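Local coordinates for predicted metal-dependent hydrolase of the TIM-barrel fold (Lactobacillus casei, PDB 2QPX), which probably acts as a zinc-dependent hydrolase of the amidohydrolase family, holding two zinc ions within a TIM-barrel fold, at residues L15-H20 and Y283-L288; E135-E140 and Q149-D154; P224-V229 and K366-E371. All blocks are in the same frame, centred on the assembly; numbering follows the deposited sequence.

In the fold
Interactions 1 and 3 lie in the buried core of the barrel, their centres about 9 Å apart. They touch through H17 with Y368 and H18 with Q226, and strands 225-229 and 282-285 belong to one parallel sheet. Both depend on precise polar bonds near the zinc ions, though interaction 3 adds a proline-on-tyrosine contact farther from the metals. Interaction 2 is different in place and kind: it joins helices 130-138 and 144-156, its centre lying about 24 Å from the centre of the chain, with no hydrogen bond between its segments. A phenylalanine there does by packing what directed hydrogen bonds do beside the metals. Its centre is about 27 Å from that of interaction 1.

Interaction 1 (L15-H20 and Y283-L288); sequences LDHHCH and YFDISL. With ZN (zinc ion), chain B.
H17 and D285 meet inside the TIM barrel, where one histidine-carboxylate hydrogen bond joins strand 14-19 to strand 282-285. The CB of D285 points toward the other strand, 4.0 Å from H17 NE2. A chi1 of 72° places CG between the backbone N and the carbonyl carbon, at the edge of the imidazole. From CG the two oxygens part ways. OD2 presents its anti lone pair to the N-H of H17 NE2 at 2.7 Å, in a somewhat bent bond of 147°. OD1 turns back to its own chain, accepting from S287 N at 2.9 Å, an Asx turn, and, in one conformer, from S287 OG at 2.6 Å; both donors come from the same face of the carboxylate. H264 N binds OD1 as well. Aspartate suits the site, being short and having two acceptors. Without the carboxylate, as with an alanine here, H17 NE2 is likely to lose its acceptor and S287 the oxygen that holds its turn. Next along the chain is the H-x-H pair characteristic of amidohydrolases: H18 CB lies 4.0 Å above the centre of the H17 ring, and H18 NE2 and H20 NE2 each bind zinc at 2.1 Å.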
loop_
_atom_site.group_PDB
_atom_site.type_symbol
_atom_site.label_atom_id
_atom_site.label_comp_id
_atom_site.label_asym_id
_atom_site.label_seq_id
_atom_site.Cartn_x
_atom_site.Cartn_y
_atom_site.Cartn_z
ATOM N N LEU A 15 14.593 11.188 -22.164
ATOM C CA LEU A 15 15.956 10.847 -21.756
ATOM C C LEU A 15 15.777 9.656 -20.822
ATOM O O LEU A 15 15.255 9.816 -19.717
ATOM C CB LEU A 15 16.647 12.018 -21.064
ATOM C CG LEU A 15 18.173 11.949 -20.959
ATOM C CD1 LEU A 15 18.764 13.231 -20.306
ATOM C CD2 LEU A 15 18.710 10.647 -20.235
ATOM N N ASP A 16 16.172 8.481 -21.300
ATOM C CA ASP A 16 15.968 7.248 -20.528
ATOM C C ASP A 16 17.160 7.124 -19.580
ATOM O O ASP A 16 18.219 6.609 -19.951
ATOM C CB ASP A 16 15.882 6.030 -21.448
ATOM C CG ASP A 16 15.270 4.808 -20.777
ATOM O OD1 ASP A 16 15.240 4.758 -19.520
ATOM O OD2 ASP A 16 14.874 3.880 -21.548
ATOM N N HIS A 17 16.951 7.571 -18.339
ATOM C CA HIS A 17 18.087 7.752 -17.411
ATOM C C HIS A 17 18.590 6.450 -16.780
ATOM O O HIS A 17 19.654 6.460 -16.154
ATOM C CB HIS A 17 17.798 8.825 -16.340
ATOM C CG HIS A 17 17.108 8.265 -15.160
ATOM N ND1 HIS A 17 17.779 7.958 -13.994
ATOM C CD2 HIS A 17 15.823 7.851 -14.997
ATOM C CE1 HIS A 17 16.937 7.339 -13.182
ATOM N NE2 HIS A 17 15.738 7.274 -13.750
ATOM N N HIS A 18 17.836 5.363 -16.927
ATOM C CA HIS A 18 18.258 4.076 -16.435
ATOM C C HIS A 18 17.705 2.961 -17.304
ATOM O O HIS A 18 16.495 2.689 -17.274
ATOM C CB HIS A 18 17.823 3.853 -14.985
ATOM C CG HIS A 18 18.182 2.487 -14.504
ATOM N ND1 HIS A 18 19.441 2.162 -14.046
ATOM C CD2 HIS A 18 17.466 1.344 -14.489
ATOM C CE1 HIS A 18 19.473 0.871 -13.737
ATOM N NE2 HIS A 18 18.294 0.347 -14.019
ATOM N N CYS A 19 18.603 2.264 -17.995
ATOM C CA CYS A 19 18.211 1.153 -18.855
ATOM C C CYS A 19 19.420 0.244 -19.057
ATOM O O CYS A 19 20.439 0.397 -18.395
ATOM C CB CYS A 19 17.586 1.685 -20.160
ATOM S SG CYS A 19 18.695 2.789 -21.077
ATOM N N HIS A 20 19.307 -0.699 -19.979
ATOM C CA HIS A 20 20.207 -1.834 -20.046
ATOM C C HIS A 20 20.512 -2.250 -21.507
ATOM O O HIS A 20 19.822 -1.868 -22.475
ATOM C CB HIS A 20 19.597 -2.998 -19.279
ATOM C CG HIS A 20 19.516 -2.754 -17.796
ATOM N ND1 HIS A 20 20.634 -2.687 -17.000
ATOM C CD2 HIS A 20 18.453 -2.553 -16.972
ATOM C CE1 HIS A 20 20.263 -2.415 -15.747
ATOM N NE2 HIS A 20 18.942 -2.335 -15.700
ATOM N N TYR A 283 15.381 11.965 -6.172
ATOM C CA TYR A 283 14.610 11.755 -7.398
ATOM C C TYR A 283 14.145 10.317 -7.462
ATOM O O TYR A 283 14.660 9.471 -6.735
ATOM C CB TYR A 283 15.469 12.092 -8.608
ATOM C CG TYR A 283 16.034 13.499 -8.585
ATOM C CD1 TYR A 283 17.183 13.799 -7.869
ATOM C CD2 TYR A 283 15.370 14.534 -9.255
ATOM C CE1 TYR A 283 17.697 15.086 -7.809
ATOM C CE2 TYR A 283 15.847 15.816 -9.208
ATOM C CZ TYR A 283 17.015 16.090 -8.509
ATOM O OH TYR A 283 17.472 17.399 -8.460
ATOM N N PHE A 284 13.192 10.038 -8.336
ATOM C CA PHE A 284 12.702 8.668 -8.474
ATOM C C PHE A 284 12.038 8.455 -9.816
ATOM O O PHE A 284 11.692 9.408 -10.506
ATOM C CB PHE A 284 11.790 8.281 -7.306
ATOM C CG PHE A 284 10.455 8.927 -7.319
ATOM C CD1 PHE A 284 10.313 10.270 -7.012
ATOM C CD2 PHE A 284 9.312 8.196 -7.547
ATOM C CE1 PHE A 284 9.069 10.852 -6.986
ATOM C CE2 PHE A 284 8.073 8.805 -7.492
ATOM C CZ PHE A 284 7.965 10.123 -7.212
ATOM N N ASP A 285 11.850 7.183 -10.146
ATOM C CA ASP A 285 11.101 6.776 -11.332
ATOM C C ASP A 285 10.189 5.605 -11.029
ATOM O O ASP A 285 10.266 5.025 -9.943
ATOM C CB ASP A 285 12.049 6.546 -12.523
ATOM C CG ASP A 285 12.887 5.306 -12.419
ATOM O OD1 ASP A 285 12.322 4.229 -12.177
ATOM O OD2 ASP A 285 14.123 5.399 -12.610
ATOM N N ILE A 286 9.329 5.235 -12.006
ATOM C CA ILE A 286 8.482 4.018 -11.913
ATOM C C ILE A 286 8.773 3.065 -13.076
ATOM O O ILE A 286 7.937 2.364 -13.599
ATOM C CB ILE A 286 6.981 4.335 -11.812
ATOM C CG1 ILE A 286 6.498 5.152 -13.035
ATOM C CG2 ILE A 286 6.677 5.058 -10.483
ATOM C CD1 ILE A 286 4.953 5.126 -13.255
ATOM N N SER A 287 10.045 3.051 -13.459
ATOM C CA SER A 287 10.587 2.119 -14.441
ATOM C C SER A 287 10.364 0.651 -13.971
ATOM O O SER A 287 10.146 0.385 -12.784
ATOM C CB SER A 287 12.037 2.465 -14.696
ATOM O OG SER A 287 12.832 2.147 -13.567
ATOM N N LEU A 288 10.346 -0.289 -14.924
ATOM C CA LEU A 288 10.093 -1.717 -14.656
ATOM C C LEU A 288 8.627 -2.048 -14.362
ATOM O O LEU A 288 8.066 -2.974 -14.957
ATOM C CB LEU A 288 11.057 -2.267 -13.574
ATOM C CG LEU A 288 11.269 -3.796 -13.669
ATOM C CD1 LEU A 288 11.920 -4.233 -15.032
ATOM C CD2 LEU A 288 12.097 -4.314 -12.459
HETATM ZN ZN ZN B . 17.903 -1.724 -14.001
HETATM O O HOH W 1 16.756 -3.113 -12.981
#

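Interaction 2 (E135-E140 and Q149-D154); sequences EDFMLE and QAFSND
Two consecutive helices, 130-138 and 144-156, pack together at the periphery of the protein, away from the zinc site, and F137 carries the contact between 135-140 and 149-154. Its ring lies against the surface formed by A150, F151 and D154, residues spaced so that they share one side of the second helix. Within these two segments the nearest CA atoms are those of F137 and F151, 6.1 Å apart.

With a chi1 of -79°, CG of F137 stands opposite the carbonyl carbon, and the ring extends across to the neighbouring helix. One ring face receives the backbone of that helix: F151 CA makes a CH-pi contact 4.2 Å from the F137 centroid and 19° off the ring normal, while A150 O sits over the same face, toward the rim. The small methyl of A150 suits this spot: A150 CB rests 3.8 Å from F137 CD1 while its backbone still comes close to the ring. F151 offers the edge of its own ring, CD1 lying 4.1 Å from F137 CD2, and the two side chains cross at about a right angle. F151 also meets W147 with the ring planes nearly parallel, rests on H133 and A134, and reaches M210 and V214 of helix 204-221.

F137 is only partly buried, and a 1,2-ethanediol, probably from the crystallisation liquor, lies about 3 Å from its side chain (nearest atoms). D154 OD2, hydrogen-bonded to the hydroxyl of Y128, also lies at the ring edge, where the slightly positive C-H groups are probably favourable neighbours. The carboxylate plane is turned 57° from the ring. D154 CB comes in obliquely, 3.5 Å from F137 CE2, and its carboxylate carbon is as close.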
loop_
_atom_site.group_PDB
_atom_site.type_symbol
_atom_site.label_atom_id
_atom_site.label_comp_id
_atom_site.label_asym_id
_atom_site.label_seq_id
_atom_site.Cartn_x
_atom_site.Cartn_y
_atom_site.Cartn_z
ATOM N N GLU A 135 33.206 -6.465 -7.067
ATOM C CA GLU A 135 33.472 -7.890 -7.319
ATOM C C GLU A 135 34.696 -8.103 -8.184
ATOM O O GLU A 135 35.541 -8.987 -7.905
ATOM C CB GLU A 135 32.267 -8.549 -7.992
ATOM C CG GLU A 135 31.041 -8.666 -7.085
ATOM C CD GLU A 135 29.717 -8.880 -7.798
ATOM O OE1 GLU A 135 29.663 -8.855 -9.046
ATOM O OE2 GLU A 135 28.703 -9.046 -7.078
ATOM N N ASP A 136 34.808 -7.336 -9.250
ATOM C CA ASP A 136 35.934 -7.546 -10.145
ATOM C C ASP A 136 37.258 -7.174 -9.486
ATOM O O ASP A 136 38.272 -7.840 -9.691
ATOM C CB ASP A 136 35.691 -6.801 -11.442
ATOM C CG ASP A 136 34.674 -7.516 -12.322
ATOM O OD1 ASP A 136 34.614 -8.764 -12.297
ATOM O OD2 ASP A 136 33.974 -6.841 -13.051
ATOM N N PHE A 137 37.251 -6.117 -8.669
ATOM C CA PHE A 137 38.452 -5.767 -7.900
ATOM C C PHE A 137 38.779 -6.796 -6.822
ATOM O O PHE A 137 39.955 -7.036 -6.535
ATOM C CB PHE A 137 38.375 -4.345 -7.351
ATOM C CG PHE A 137 38.685 -3.283 -8.379
ATOM C CD1 PHE A 137 39.984 -3.051 -8.787
ATOM C CD2 PHE A 137 37.676 -2.570 -8.990
ATOM C CE1 PHE A 137 40.274 -2.094 -9.734
ATOM C CE2 PHE A 137 37.977 -1.619 -9.932
ATOM C CZ PHE A 137 39.261 -1.393 -10.326
HETATM N N MSE A 138 37.776 -7.418 -6.230
HETATM C CA MSE A 138 37.989 -8.423 -5.180
HETATM C C MSE A 138 38.872 -9.548 -5.686
HETATM O O MSE A 138 39.769 -10.027 -4.961
HETATM C CB MSE A 138 36.640 -8.927 -4.626
HETATM C CG MSE A 138 36.715 -10.055 -3.617
HETATM SE SE MSE A 138 36.944 -11.831 -4.357
HETATM C CE MSE A 138 35.272 -11.934 -5.297
ATOM N N LEU A 139 38.660 -9.927 -6.947
ATOM C CA LEU A 139 39.412 -11.055 -7.533
ATOM C C LEU A 139 40.928 -10.787 -7.616
ATOM O O LEU A 139 41.730 -11.732 -7.672
ATOM C CB LEU A 139 38.859 -11.356 -8.934
ATOM C CG LEU A 139 37.442 -11.858 -9.053
ATOM C CD1 LEU A 139 37.085 -12.049 -10.554
ATOM C CD2 LEU A 139 37.247 -13.133 -8.298
ATOM N N GLU A 140 41.310 -9.529 -7.610
ATOM C CA GLU A 140 42.695 -9.095 -7.793
ATOM C C GLU A 140 43.453 -8.820 -6.491
ATOM O O GLU A 140 44.638 -8.497 -6.535
ATOM C CB GLU A 140 42.745 -7.811 -8.633
ATOM C CG GLU A 140 42.109 -7.908 -10.004
ATOM C CD GLU A 140 42.664 -9.048 -10.837
ATOM O OE1 GLU A 140 43.896 -9.253 -10.826
ATOM O OE2 GLU A 140 41.854 -9.753 -11.488
ATOM N N GLN A 149 41.620 0.311 -1.629
ATOM C CA GLN A 149 42.378 1.347 -2.339
ATOM C C GLN A 149 42.124 1.290 -3.851
ATOM O O GLN A 149 41.862 2.316 -4.487
ATOM C CB GLN A 149 43.882 1.249 -2.028
ATOM C CG GLN A 149 44.700 2.267 -2.788
ATOM C CD GLN A 149 46.170 2.169 -2.449
ATOM O OE1 GLN A 149 46.942 1.550 -3.178
ATOM N NE2 GLN A 149 46.551 2.741 -1.323
ATOM N N ALA A 150 42.179 0.083 -4.405
ATOM C CA ALA A 150 42.021 -0.089 -5.844
ATOM C C ALA A 150 40.588 0.273 -6.287
ATOM O O ALA A 150 40.383 0.976 -7.283
ATOM C CB ALA A 150 42.361 -1.506 -6.261
ATOM N N PHE A 151 39.621 -0.224 -5.534
ATOM C CA PHE A 151 38.215 -0.020 -5.876
ATOM C C PHE A 151 37.848 1.448 -5.710
ATOM O O PHE A 151 37.231 2.033 -6.605
ATOM C CB PHE A 151 37.323 -0.935 -5.031
ATOM C CG PHE A 151 35.852 -0.599 -5.101
ATOM C CD1 PHE A 151 35.141 -0.792 -6.274
ATOM C CD2 PHE A 151 35.207 0.003 -4.043
ATOM C CE1 PHE A 151 33.777 -0.436 -6.336
ATOM C CE2 PHE A 151 33.847 0.351 -4.112
ATOM C CZ PHE A 151 33.142 0.106 -5.251
ATOM N N SER A 152 38.204 2.043 -4.568
ATOM C CA SER A 152 37.872 3.439 -4.351
ATOM C C SER A 152 38.538 4.337 -5.400
ATOM O O SER A 152 37.964 5.336 -5.838
ATOM C CB SER A 152 38.215 3.877 -2.889
ATOM O OG SER A 152 39.588 3.817 -2.639
ATOM N N ASN A 153 39.780 4.046 -5.772
ATOM C CA ASN A 153 40.410 4.829 -6.856
ATOM C C ASN A 153 39.598 4.733 -8.168
ATOM O O ASN A 153 39.412 5.728 -8.854
ATOM C CB ASN A 153 41.845 4.381 -7.118
ATOM C CG ASN A 153 42.823 4.884 -6.064
ATOM O OD1 ASN A 153 42.525 5.804 -5.297
ATOM N ND2 ASN A 153 44.023 4.287 -6.053
ATOM N N ASP A 154 39.102 3.533 -8.491
ATOM C CA ASP A 154 38.276 3.341 -9.684
ATOM C C ASP A 154 36.979 4.164 -9.647
ATOM O O ASP A 154 36.603 4.790 -10.627
ATOM C CB ASP A 154 38.023 1.862 -9.919
ATOM C CG ASP A 154 37.708 1.549 -11.362
ATOM O OD1 ASP A 154 38.625 1.676 -12.193
ATOM O OD2 ASP A 154 36.552 1.186 -11.691
#

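Interaction 3 (P224-V229 and K366-E371); sequences PLQFHV and KLYHQE
P224, at the start of barrel strand 225-229, is pressed against Y368, at the C-terminal end of helix 349-367, so this contact ties a strand of the TIM barrel to its last long helix. P224 CG lies over one face of the tyrosine, 3.8 Å from the Y368 centroid and 20° off the ring normal, as a CH-pi contact displaced toward the rim. The same carbon also touches L367, with P224 CG 3.8 Å from L367 CG. A proline suits the place: its rigid, apolar ring presents C-H groups to the aromatic face.

Two residues on, Q226 reaches the other end of the tyrosine. Its CG lies beside the backbone N (chi1 -53°) and the chain beyond is extended, which carries the amide out to the hydroxyl. Q226 NE2 donates to Y368 OH at 2.8 Å in an almost straight bond of 174°, with the oxygen in the amide plane and the tyrosine ring turned nearly perpendicular to that plane.

The next shell leads to the metal site. Y368 OH is also hydrogen-bonded to H17 ND1, and the other end of the glutamine amide, OE1, is hydrogen-bonded to ND1 of the zinc ligand H18. Q226 is therefore a second-shell residue that probably helps to fix the rotation of the H18 ring, a task for which a side chain with both a donor and an acceptor is well fitted. Farther along the strand, H228 binds the second zinc together with H264 and the carboxylated K167.

On the helix side, the chain leaves the helix through a Schellman motif, with H369 at positive phi, and just beyond it Q370 folds back. Q370 NE2 donates to Y368 O at 2.9 Å.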
loop_
_atom_site.group_PDB
_atom_site.type_symbol
_atom_site.label_atom_id
_atom_site.label_comp_id
_atom_site.label_asym_id
_atom_site.label_seq_id
_atom_site.Cartn_x
_atom_site.Cartn_y
_atom_site.Cartn_z
ATOM N N PRO A 224 24.916 11.552 -10.268
ATOM C CA PRO A 224 23.948 10.873 -9.429
ATOM C C PRO A 224 24.294 9.456 -9.020
ATOM O O PRO A 224 25.088 8.788 -9.711
ATOM C CB PRO A 224 22.691 10.864 -10.299
ATOM C CG PRO A 224 22.915 11.964 -11.304
ATOM C CD PRO A 224 24.322 11.868 -11.582
ATOM N N LEU A 225 23.666 9.031 -7.920
ATOM C CA LEU A 225 23.748 7.640 -7.446
ATOM C C LEU A 225 22.342 7.069 -7.478
ATOM O O LEU A 225 21.462 7.502 -6.748
ATOM C CB LEU A 225 24.315 7.545 -6.025
ATOM C CG LEU A 225 24.309 6.166 -5.358
ATOM C CD1 LEU A 225 25.094 5.129 -6.190
ATOM C CD2 LEU A 225 24.856 6.337 -3.892
ATOM N N GLN A 226 22.179 6.066 -8.330
ATOM C CA GLN A 226 20.920 5.350 -8.484
ATOM C C GLN A 226 20.896 4.148 -7.548
ATOM O O GLN A 226 21.919 3.471 -7.355
ATOM C CB GLN A 226 20.804 4.812 -9.903
ATOM C CG GLN A 226 20.998 5.827 -11.009
ATOM C CD GLN A 226 20.934 5.193 -12.413
ATOM O OE1 GLN A 226 21.129 3.979 -12.548
ATOM N NE2 GLN A 226 20.700 6.019 -13.458
ATOM N N PHE A 227 19.714 3.852 -6.988
ATOM C CA PHE A 227 19.455 2.615 -6.238
ATOM C C PHE A 227 18.274 1.883 -6.849
ATOM O O PHE A 227 17.186 2.451 -6.995
ATOM C CB PHE A 227 19.074 2.911 -4.789
ATOM C CG PHE A 227 20.219 3.341 -3.935
ATOM C CD1 PHE A 227 20.633 4.657 -3.907
ATOM C CD2 PHE A 227 20.865 2.423 -3.115
ATOM C CE1 PHE A 227 21.656 5.055 -3.079
ATOM C CE2 PHE A 227 21.884 2.830 -2.289
ATOM C CZ PHE A 227 22.284 4.148 -2.260
ATOM N N HIS A 228 18.424 0.584 -7.089
ATOM C CA HIS A 228 17.214 -0.243 -7.296
ATOM C C HIS A 228 16.361 -0.195 -6.051
ATOM O O HIS A 228 16.884 -0.437 -4.974
ATOM C CB HIS A 228 17.618 -1.700 -7.584
ATOM C CG HIS A 228 16.451 -2.599 -7.812
ATOM N ND1 HIS A 228 16.003 -2.915 -9.074
ATOM C CD2 HIS A 228 15.619 -3.226 -6.939
ATOM C CE1 HIS A 228 14.931 -3.696 -8.965
ATOM N NE2 HIS A 228 14.680 -3.889 -7.681
ATOM N N VAL A 229 15.047 0.011 -6.212
ATOM C CA VAL A 229 14.103 -0.008 -5.098
ATOM C C VAL A 229 12.919 -0.890 -5.514
ATOM O O VAL A 229 12.377 -0.752 -6.606
ATOM C CB VAL A 229 13.607 1.422 -4.738
ATOM C CG1 VAL A 229 12.496 1.377 -3.635
ATOM C CG2 VAL A 229 14.808 2.333 -4.314
ATOM N N LYS A 366 19.515 17.825 -16.648
ATOM C CA LYS A 366 20.228 18.633 -15.666
ATOM C C LYS A 366 21.006 17.749 -14.690
ATOM O O LYS A 366 22.179 17.979 -14.429
ATOM C CB LYS A 366 19.261 19.536 -14.912
ATOM C CG LYS A 366 19.967 20.337 -13.834
ATOM C CD LYS A 366 19.248 21.589 -13.467
ATOM C CE LYS A 366 20.072 22.385 -12.438
ATOM N NZ LYS A 366 19.365 23.633 -12.064
ATOM N N LEU A 367 20.339 16.728 -14.157
ATOM C CA LEU A 367 20.909 15.880 -13.138
ATOM C C LEU A 367 22.172 15.148 -13.615
ATOM O O LEU A 367 23.168 15.042 -12.895
ATOM C CB LEU A 367 19.771 14.916 -12.735
ATOM C CG LEU A 367 19.775 14.121 -11.496
ATOM C CD1 LEU A 367 20.124 15.014 -10.335
ATOM C CD2 LEU A 367 18.367 13.442 -11.430
ATOM N N TYR A 368 22.157 14.677 -14.861
ATOM C CA TYR A 368 23.222 13.902 -15.413
ATOM C C TYR A 368 24.137 14.714 -16.326
ATOM O O TYR A 368 25.054 14.171 -16.941
ATOM C CB TYR A 368 22.724 12.660 -16.147
ATOM C CG TYR A 368 22.018 11.630 -15.269
ATOM C CD1 TYR A 368 20.657 11.666 -15.047
ATOM C CD2 TYR A 368 22.733 10.601 -14.690
ATOM C CE1 TYR A 368 20.009 10.710 -14.276
ATOM C CE2 TYR A 368 22.099 9.641 -13.908
ATOM C CZ TYR A 368 20.747 9.709 -13.691
ATOM O OH TYR A 368 20.094 8.749 -12.953
ATOM N N HIS A 369 23.883 16.017 -16.406
ATOM C CA HIS A 369 24.740 16.909 -17.187
ATOM C C HIS A 369 24.734 16.566 -18.687
ATOM O O HIS A 369 25.792 16.547 -19.346
ATOM C CB HIS A 369 26.167 16.952 -16.649
ATOM C CG HIS A 369 26.257 17.222 -15.182
ATOM N ND1 HIS A 369 25.916 18.435 -14.621
ATOM C CD2 HIS A 369 26.611 16.417 -14.148
ATOM C CE1 HIS A 369 26.073 18.373 -13.306
ATOM N NE2 HIS A 369 26.513 17.159 -12.997
ATOM N N GLN A 370 23.536 16.258 -19.204
ATOM C CA GLN A 370 23.368 15.840 -20.592
ATOM C C GLN A 370 22.573 16.866 -21.399
ATOM O O GLN A 370 21.933 16.525 -22.380
ATOM C CB GLN A 370 22.693 14.465 -20.678
ATOM C CG GLN A 370 23.445 13.392 -19.872
ATOM C CD GLN A 370 24.820 13.137 -20.446
ATOM O OE1 GLN A 370 24.958 12.791 -21.636
ATOM N NE2 GLN A 370 25.863 13.298 -19.612
ATOM N N GLU A 371 22.651 18.123 -20.998
ATOM C CA GLU A 371 21.895 19.190 -21.687
ATOM C C GLU A 371 22.164 19.234 -23.175
ATOM O O GLU A 371 21.240 19.380 -23.989
ATOM C CB GLU A 371 22.186 20.556 -21.068
ATOM C CG GLU A 371 21.738 20.692 -19.619
ATOM C CD GLU A 371 22.823 20.399 -18.574
ATOM O OE1 GLU A 371 23.827 19.705 -18.867
ATOM O OE2 GLU A 371 22.669 20.912 -17.445
#